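Local coordinates for protein OBCA, Oxalate Biosynthetic Component A (Burkholderia glumae, PDB 4NNB) that binds a magnesium ion and an oxaloacetate ion in a domain of the TIM-barrel class, at residues A[224-229]-A[275-280]; A[228-233]-A[247-252]. One frame throughout, in Å; residues are numbered along the deposited sequence.

Along the chain, strand 222-229 comes first and serves both contacts. Its C-terminal end runs into contact 2, where 228-233 meets 247-252 and closes a short excursion carrying strands 234-238 and 242-246. The chain then passes through helix 255-268 and returns in strand 273-276, parallel to 222-229; contact 1 thereby closes a larger loop, a beta-alpha-beta crossover within which contact 2 is nested. In their common sheet 222-229 pairs in parallel with 5-10 and 273-276, while its C-terminal end also pairs antiparallel with 250-251. The segments overlap at Arg228 and Asp229, which make their contacts in contact 2, and Asn251 OD1 of contact 2 reaches His226 ND1 of contact 1.

Contact 1: residues A[224-229]-A[275-280]; sequences HLHTRD and NLSTSV. With MG (magnesium ion), chain B; OAA (oxaloacetate ion), chain C.
His224 and Leu225, on one strand of the TIM-barrel domain, pair in parallel with Asn275 and Leu276 on the next; the end of the first strand supplies two metal ligands, and Ser277 and Ser279, after the second, bind oxaloacetate. The tightly packed part is the backbone ladder and the polar face beside it. Leu225 N donates to Asn275 O at 2.8 Å, and Leu225 O receives Ser277 N at 2.9 Å, which fixes Ser277 beside the histidines. Ser277 then lies over one face of the His226 imidazole: its CB stands 3.6 Å from the ring centroid, almost on the ring normal, in a CH-pi contact, while OG sits above the rim. With OG anti to the backbone N (chi1 177°), this hydroxyl donates to oxaloacetate O2 at 2.8 Å and accepts Ser279 N, forming an ST turn. That turn positions Ser279, whose OG donates to oxaloacetate O5 at 2.8 Å.

Looser packing marks the other side chains. On the sheet face opposite His224, Leu225 and Leu276 meet only through their CD1 methyls, 4.2 Å apart, and both lean on Tyr258 of helix 255-268. At the edge of the His224 ring, ND1 makes a weak bond to Asn275 OD1 at 3.4 Å, with ring and amide planes steeply inclined (71°); Asn275 has its stronger polar partner in Glu346.

Both NE2 atoms bind magnesium, His226 NE2 at 2.1 Å. Oxaloacetate O2 and O3, Glu475 and a water complete six ligands. Second-shell oxygens at ND1 fix each ring's turn, firmly for His226 through Asn251 OD1 and weakly for His224. Magnesium and the Ser277 hydroxyl together would be expected to draw negative charge toward oxaloacetate O2.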
loop_
_atom_site.group_PDB
_atom_site.type_symbol
_atom_site.label_atom_id
_atom_site.label_comp_id
_atom_site.label_asym_id
_atom_site.label_seq_id
_atom_site.Cartn_x
_atom_site.Cartn_y
_atom_site.Cartn_z
ATOM N N HIS A 224 -2.762 -4.915 -10.282
ATOM C CA HIS A 224 -1.660 -5.713 -9.721
ATOM C C HIS A 224 -2.113 -6.300 -8.376
ATOM O O HIS A 224 -2.484 -5.566 -7.465
ATOM C CB HIS A 224 -0.419 -4.816 -9.566
ATOM C CG HIS A 224 0.716 -5.432 -8.798
ATOM N ND1 HIS A 224 1.511 -6.445 -9.309
ATOM C CD2 HIS A 224 1.227 -5.141 -7.577
ATOM C CE1 HIS A 224 2.439 -6.761 -8.425
ATOM N NE2 HIS A 224 2.288 -5.985 -7.359
ATOM N N LEU A 225 -2.090 -7.623 -8.270
ATOM C CA LEU A 225 -2.657 -8.334 -7.128
ATOM C C LEU A 225 -1.614 -9.015 -6.247
ATOM O O LEU A 225 -0.636 -9.578 -6.752
ATOM C CB LEU A 225 -3.631 -9.411 -7.634
ATOM C CG LEU A 225 -4.897 -8.889 -8.322
ATOM C CD1 LEU A 225 -5.778 -10.039 -8.816
ATOM C CD2 LEU A 225 -5.677 -7.998 -7.348
ATOM N N HIS A 226 -1.845 -8.962 -4.935
ATOM C CA HIS A 226 -1.222 -9.877 -3.981
ATOM C C HIS A 226 -2.328 -10.626 -3.244
ATOM O O HIS A 226 -3.479 -10.171 -3.186
ATOM C CB HIS A 226 -0.440 -9.127 -2.898
ATOM C CG HIS A 226 0.833 -8.485 -3.360
ATOM N ND1 HIS A 226 2.054 -8.784 -2.797
ATOM C CD2 HIS A 226 1.063 -7.509 -4.273
ATOM C CE1 HIS A 226 2.990 -8.035 -3.357
ATOM N NE2 HIS A 226 2.415 -7.254 -4.257
ATOM N N THR A 227 -1.965 -11.754 -2.645
ATOM C CA THR A 227 -2.807 -12.424 -1.667
ATOM C C THR A 227 -2.096 -12.431 -0.317
ATOM O O THR A 227 -0.894 -12.157 -0.237
ATOM C CB THR A 227 -3.144 -13.864 -2.095
ATOM O OG1 THR A 227 -1.940 -14.532 -2.510
ATOM C CG2 THR A 227 -4.145 -13.852 -3.252
ATOM N N ARG A 228 -2.848 -12.735 0.739
ATOM C CA ARG A 228 -2.321 -12.757 2.101
ATOM C C ARG A 228 -2.746 -14.044 2.794
ATOM O O ARG A 228 -3.840 -14.547 2.565
ATOM C CB ARG A 228 -2.866 -11.581 2.926
ATOM C CG ARG A 228 -2.582 -10.185 2.363
ATOM C CD ARG A 228 -1.103 -9.855 2.318
ATOM N NE ARG A 228 -0.920 -8.450 1.962
ATOM C CZ ARG A 228 -0.949 -7.453 2.845
ATOM N NH1 ARG A 228 -1.116 -7.711 4.143
ATOM N NH2 ARG A 228 -0.789 -6.202 2.437
ATOM N N ASP A 229 -1.885 -14.550 3.672
ATOM C CA ASP A 229 -2.178 -15.763 4.433
ATOM C C ASP A 229 -2.954 -15.391 5.707
ATOM O O ASP A 229 -2.437 -14.678 6.566
ATOM C CB ASP A 229 -0.845 -16.467 4.744
ATOM C CG ASP A 229 -0.964 -17.576 5.785
ATOM O OD1 ASP A 229 -2.054 -18.147 5.957
ATOM O OD2 ASP A 229 0.069 -17.885 6.416
ATOM N N ASN A 275 -2.467 -8.545 -13.162
ATOM C CA ASN A 275 -1.014 -8.546 -13.003
ATOM C C ASN A 275 -0.699 -9.216 -11.650
ATOM O O ASN A 275 -0.791 -8.592 -10.581
ATOM C CB ASN A 275 -0.521 -7.083 -13.077
ATOM C CG ASN A 275 0.972 -6.923 -12.792
ATOM O OD1 ASN A 275 1.653 -7.861 -12.371
ATOM N ND2 ASN A 275 1.481 -5.713 -13.015
ATOM N N LEU A 276 -0.346 -10.498 -11.687
ATOM C CA LEU A 276 -0.159 -11.236 -10.442
ATOM C C LEU A 276 1.247 -11.059 -9.861
ATOM O O LEU A 276 2.250 -11.259 -10.546
ATOM C CB LEU A 276 -0.494 -12.723 -10.624
ATOM C CG LEU A 276 -1.945 -13.161 -10.380
ATOM C CD1 LEU A 276 -2.960 -12.203 -10.979
ATOM C CD2 LEU A 276 -2.205 -14.591 -10.829
ATOM N N SER A 277 1.316 -10.678 -8.591
ATOM C CA SER A 277 2.606 -10.620 -7.903
ATOM C C SER A 277 3.234 -12.005 -7.733
ATOM O O SER A 277 2.582 -12.947 -7.279
ATOM C CB SER A 277 2.465 -9.974 -6.531
ATOM O OG SER A 277 3.708 -10.002 -5.856
ATOM N N THR A 278 4.512 -12.108 -8.063
ATOM C CA THR A 278 5.265 -13.336 -7.816
ATOM C C THR A 278 6.219 -13.135 -6.652
ATOM O O THR A 278 7.092 -13.965 -6.386
ATOM C CB THR A 278 6.058 -13.737 -9.051
ATOM O OG1 THR A 278 6.971 -12.689 -9.383
ATOM C CG2 THR A 278 5.095 -13.979 -10.230
ATOM N N SER A 279 6.048 -12.022 -5.957
ATOM C CA SER A 279 6.951 -11.653 -4.869
ATOM C C SER A 279 6.853 -12.588 -3.648
ATOM O O SER A 279 5.767 -13.074 -3.313
ATOM C CB SER A 279 6.657 -10.210 -4.459
ATOM O OG SER A 279 7.314 -9.887 -3.262
ATOM N N VAL A 280 7.983 -12.859 -2.990
ATOM C CA VAL A 280 7.925 -13.550 -1.693
ATOM C C VAL A 280 8.415 -12.661 -0.544
ATOM O O VAL A 280 8.920 -13.148 0.476
ATOM C CB VAL A 280 8.664 -14.914 -1.693
ATOM C CG1 VAL A 280 7.986 -15.883 -2.647
ATOM C CG2 VAL A 280 10.138 -14.748 -2.052
HETATM MG MG MG B . 3.483 -6.001 -5.555
HETATM O O1 OAA C . 6.576 -8.320 -7.608
HETATM O O2 OAA C . 4.699 -7.494 -6.634
HETATM O O4 OAA C . 6.899 -5.237 -2.449
HETATM O O5 OAA C . 8.017 -7.156 -3.044
HETATM O O3 OAA C . 4.931 -6.115 -4.311
HETATM C C1 OAA C . 6.000 -7.602 -6.677
HETATM C C2 OAA C . 6.877 -6.906 -5.660
HETATM C C3 OAA C . 6.189 -6.429 -4.401
HETATM C C4 OAA C . 7.075 -6.274 -3.229
HETATM O O HOH W 1 4.796 -4.400 -6.464
#

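Contact 2: residues A[228-233]-A[247-252]; sequences RDLSDR and GSQRNQ
Arg228 faces Asn251 as an antiparallel non-hydrogen-bonded pair, at the neck of the excursion that holds strands 234-238 and 242-246; a type I turn from Leu230 to Arg233 leads out of this short, weakly bonded antiparallel pairing. Beside the pair, Asp229 N donates to Arg250 O, 2.9 Å and nearly straight at 170°.

Side-chain to backbone hydrogen bonds come from Arg228. Its chain bends at chi2 (-64°), which lays CD alongside the Asn251 backbone and brings NH1 to Gln249 O at 2.9 Å, in the carbonyl plane. NE and NH2 are held by the carbonyls of Gly14 and Pro17, tying this neck to the loop after strand 5-10.

The charged pair is Arg250 NH2 with Asp229 OD2, a salt bridge of 2.9 Å; the hydrogen bond within it is weak and bent, and carboxylate and guanidinium planes lie 75° apart. Arg250 NH1 donates to Gln252 OE1 at 2.7 Å, on a lone pair. Asp229 OD1 accepts Ser231 N, closing an Asx turn, and also Ser231 OG; the two bonds hold the carboxylate.

Apolar packing is slight: Leu230 CD2 touches Gln249 CA, and the CB atoms of Asp229 and Gln252 meet.

At the outer end, Asp232 OD2 receives Ser248 N on its syn side at 2.8 Å and Ser248 OG from above the carboxylate plane at 3.0 Å, while a water links Asp232 OD1, Asp229 O and Gln249 N.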
loop_
_atom_site.group_PDB
_atom_site.type_symbol
_atom_site.label_atom_id
_atom_site.label_comp_id
_atom_site.label_asym_id
_atom_site.label_seq_id
_atom_site.Cartn_x
_atom_site.Cartn_y
_atom_site.Cartn_z
ATOM N N ARG A 228 -2.848 -12.735 0.739
ATOM C CA ARG A 228 -2.321 -12.757 2.101
ATOM C C ARG A 228 -2.746 -14.044 2.794
ATOM O O ARG A 228 -3.840 -14.547 2.565
ATOM C CB ARG A 228 -2.866 -11.581 2.926
ATOM C CG ARG A 228 -2.582 -10.185 2.363
ATOM C CD ARG A 228 -1.103 -9.855 2.318
ATOM N NE ARG A 228 -0.920 -8.450 1.962
ATOM C CZ ARG A 228 -0.949 -7.453 2.845
ATOM N NH1 ARG A 228 -1.116 -7.711 4.143
ATOM N NH2 ARG A 228 -0.789 -6.202 2.437
ATOM N N ASP A 229 -1.885 -14.550 3.672
ATOM C CA ASP A 229 -2.178 -15.763 4.433
ATOM C C ASP A 229 -2.954 -15.391 5.707
ATOM O O ASP A 229 -2.437 -14.678 6.566
ATOM C CB ASP A 229 -0.845 -16.467 4.744
ATOM C CG ASP A 229 -0.964 -17.576 5.785
ATOM O OD1 ASP A 229 -2.054 -18.147 5.957
ATOM O OD2 ASP A 229 0.069 -17.885 6.416
ATOM N N LEU A 230 -4.199 -15.854 5.814
ATOM C CA LEU A 230 -5.046 -15.527 6.967
ATOM C C LEU A 230 -5.307 -16.737 7.869
ATOM O O LEU A 230 -6.216 -16.706 8.699
ATOM C CB LEU A 230 -6.397 -14.945 6.519
ATOM C CG LEU A 230 -6.420 -13.754 5.556
ATOM C CD1 LEU A 230 -7.827 -13.172 5.441
ATOM C CD2 LEU A 230 -5.432 -12.695 5.996
ATOM N N SER A 231 -4.518 -17.796 7.710
ATOM C CA SER A 231 -4.755 -19.045 8.438
ATOM C C SER A 231 -4.449 -18.916 9.933
ATOM O O SER A 231 -4.883 -19.745 10.736
ATOM C CB SER A 231 -3.910 -20.171 7.835
ATOM O OG SER A 231 -2.529 -19.855 7.926
ATOM N N ASP A 232 -3.702 -17.883 10.304
ATOM C CA ASP A 232 -3.314 -17.671 11.697
ATOM C C ASP A 232 -4.284 -16.750 12.483
ATOM O O ASP A 232 -3.951 -16.268 13.569
ATOM C CB ASP A 232 -1.881 -17.119 11.759
ATOM C CG ASP A 232 -1.793 -15.661 11.306
ATOM O OD1 ASP A 232 -2.752 -15.180 10.672
ATOM O OD2 ASP A 232 -0.769 -14.992 11.570
ATOM N N ARG A 233 -5.471 -16.499 11.933
ATOM C CA ARG A 233 -6.444 -15.626 12.602
ATOM C C ARG A 233 -6.908 -16.245 13.921
ATOM O O ARG A 233 -7.298 -17.408 13.961
ATOM C CB ARG A 233 -7.653 -15.365 11.702
ATOM C CG ARG A 233 -8.912 -14.972 12.465
ATOM C CD ARG A 233 -10.110 -14.823 11.540
ATOM N NE ARG A 233 -9.982 -13.648 10.685
ATOM C CZ ARG A 233 -10.849 -12.641 10.665
ATOM N NH1 ARG A 233 -11.920 -12.662 11.448
ATOM N NH2 ARG A 233 -10.650 -11.612 9.855
ATOM N N GLY A 247 -3.671 -11.494 13.849
ATOM C CA GLY A 247 -3.254 -12.232 12.664
ATOM C C GLY A 247 -2.155 -11.501 11.904
ATOM O O GLY A 247 -2.156 -10.270 11.838
ATOM N N SER A 248 -1.215 -12.246 11.323
ATOM C CA SER A 248 -0.083 -11.637 10.623
ATOM C C SER A 248 -0.483 -10.940 9.312
ATOM O O SER A 248 0.160 -9.976 8.903
ATOM C CB SER A 248 0.976 -12.693 10.306
ATOM O OG SER A 248 0.508 -13.592 9.298
ATOM N N GLN A 249 -1.531 -11.436 8.664
ATOM C CA GLN A 249 -1.901 -11.005 7.305
ATOM C C GLN A 249 -0.690 -11.037 6.375
ATOM O O GLN A 249 -0.544 -10.189 5.490
ATOM C CB GLN A 249 -2.525 -9.605 7.321
ATOM C CG GLN A 249 -3.637 -9.438 8.360
ATOM C CD GLN A 249 -4.340 -8.114 8.224
ATOM O OE1 GLN A 249 -4.327 -7.502 7.147
ATOM N NE2 GLN A 249 -4.963 -7.654 9.309
ATOM N N ARG A 250 0.171 -12.030 6.594
ATOM C CA ARG A 250 1.472 -12.099 5.949
ATOM C C ARG A 250 1.339 -12.229 4.431
ATOM O O ARG A 250 0.487 -12.962 3.923
ATOM C CB ARG A 250 2.268 -13.281 6.521
ATOM C CG ARG A 250 3.687 -13.393 6.006
ATOM C CD ARG A 250 4.427 -14.607 6.595
ATOM N NE ARG A 250 3.607 -15.810 6.505
ATOM C CZ ARG A 250 3.576 -16.625 5.454
ATOM N NH1 ARG A 250 4.339 -16.386 4.390
ATOM N NH2 ARG A 250 2.784 -17.687 5.465
ATOM N N ASN A 251 2.189 -11.505 3.715
ATOM C CA ASN A 251 2.208 -11.590 2.265
ATOM C C ASN A 251 2.540 -13.006 1.858
ATOM O O ASN A 251 3.505 -13.579 2.358
ATOM C CB ASN A 251 3.258 -10.655 1.688
ATOM C CG ASN A 251 3.248 -10.659 0.177
ATOM O OD1 ASN A 251 2.247 -10.283 -0.448
ATOM N ND2 ASN A 251 4.360 -11.067 -0.426
ATOM N N GLN A 252 1.737 -13.561 0.957
ATOM C CA GLN A 252 1.872 -14.957 0.556
ATOM C C GLN A 252 1.033 -15.254 -0.686
ATOM O O GLN A 252 -0.156 -14.905 -0.754
ATOM C CB GLN A 252 1.435 -15.873 1.708
ATOM C CG GLN A 252 1.542 -17.345 1.381
ATOM C CD GLN A 252 2.981 -17.748 1.113
ATOM O OE1 GLN A 252 3.870 -17.507 1.934
ATOM N NE2 GLN A 252 3.222 -18.342 -0.054
HETATM O O HOH W 2 -3.670 -13.332 9.188
#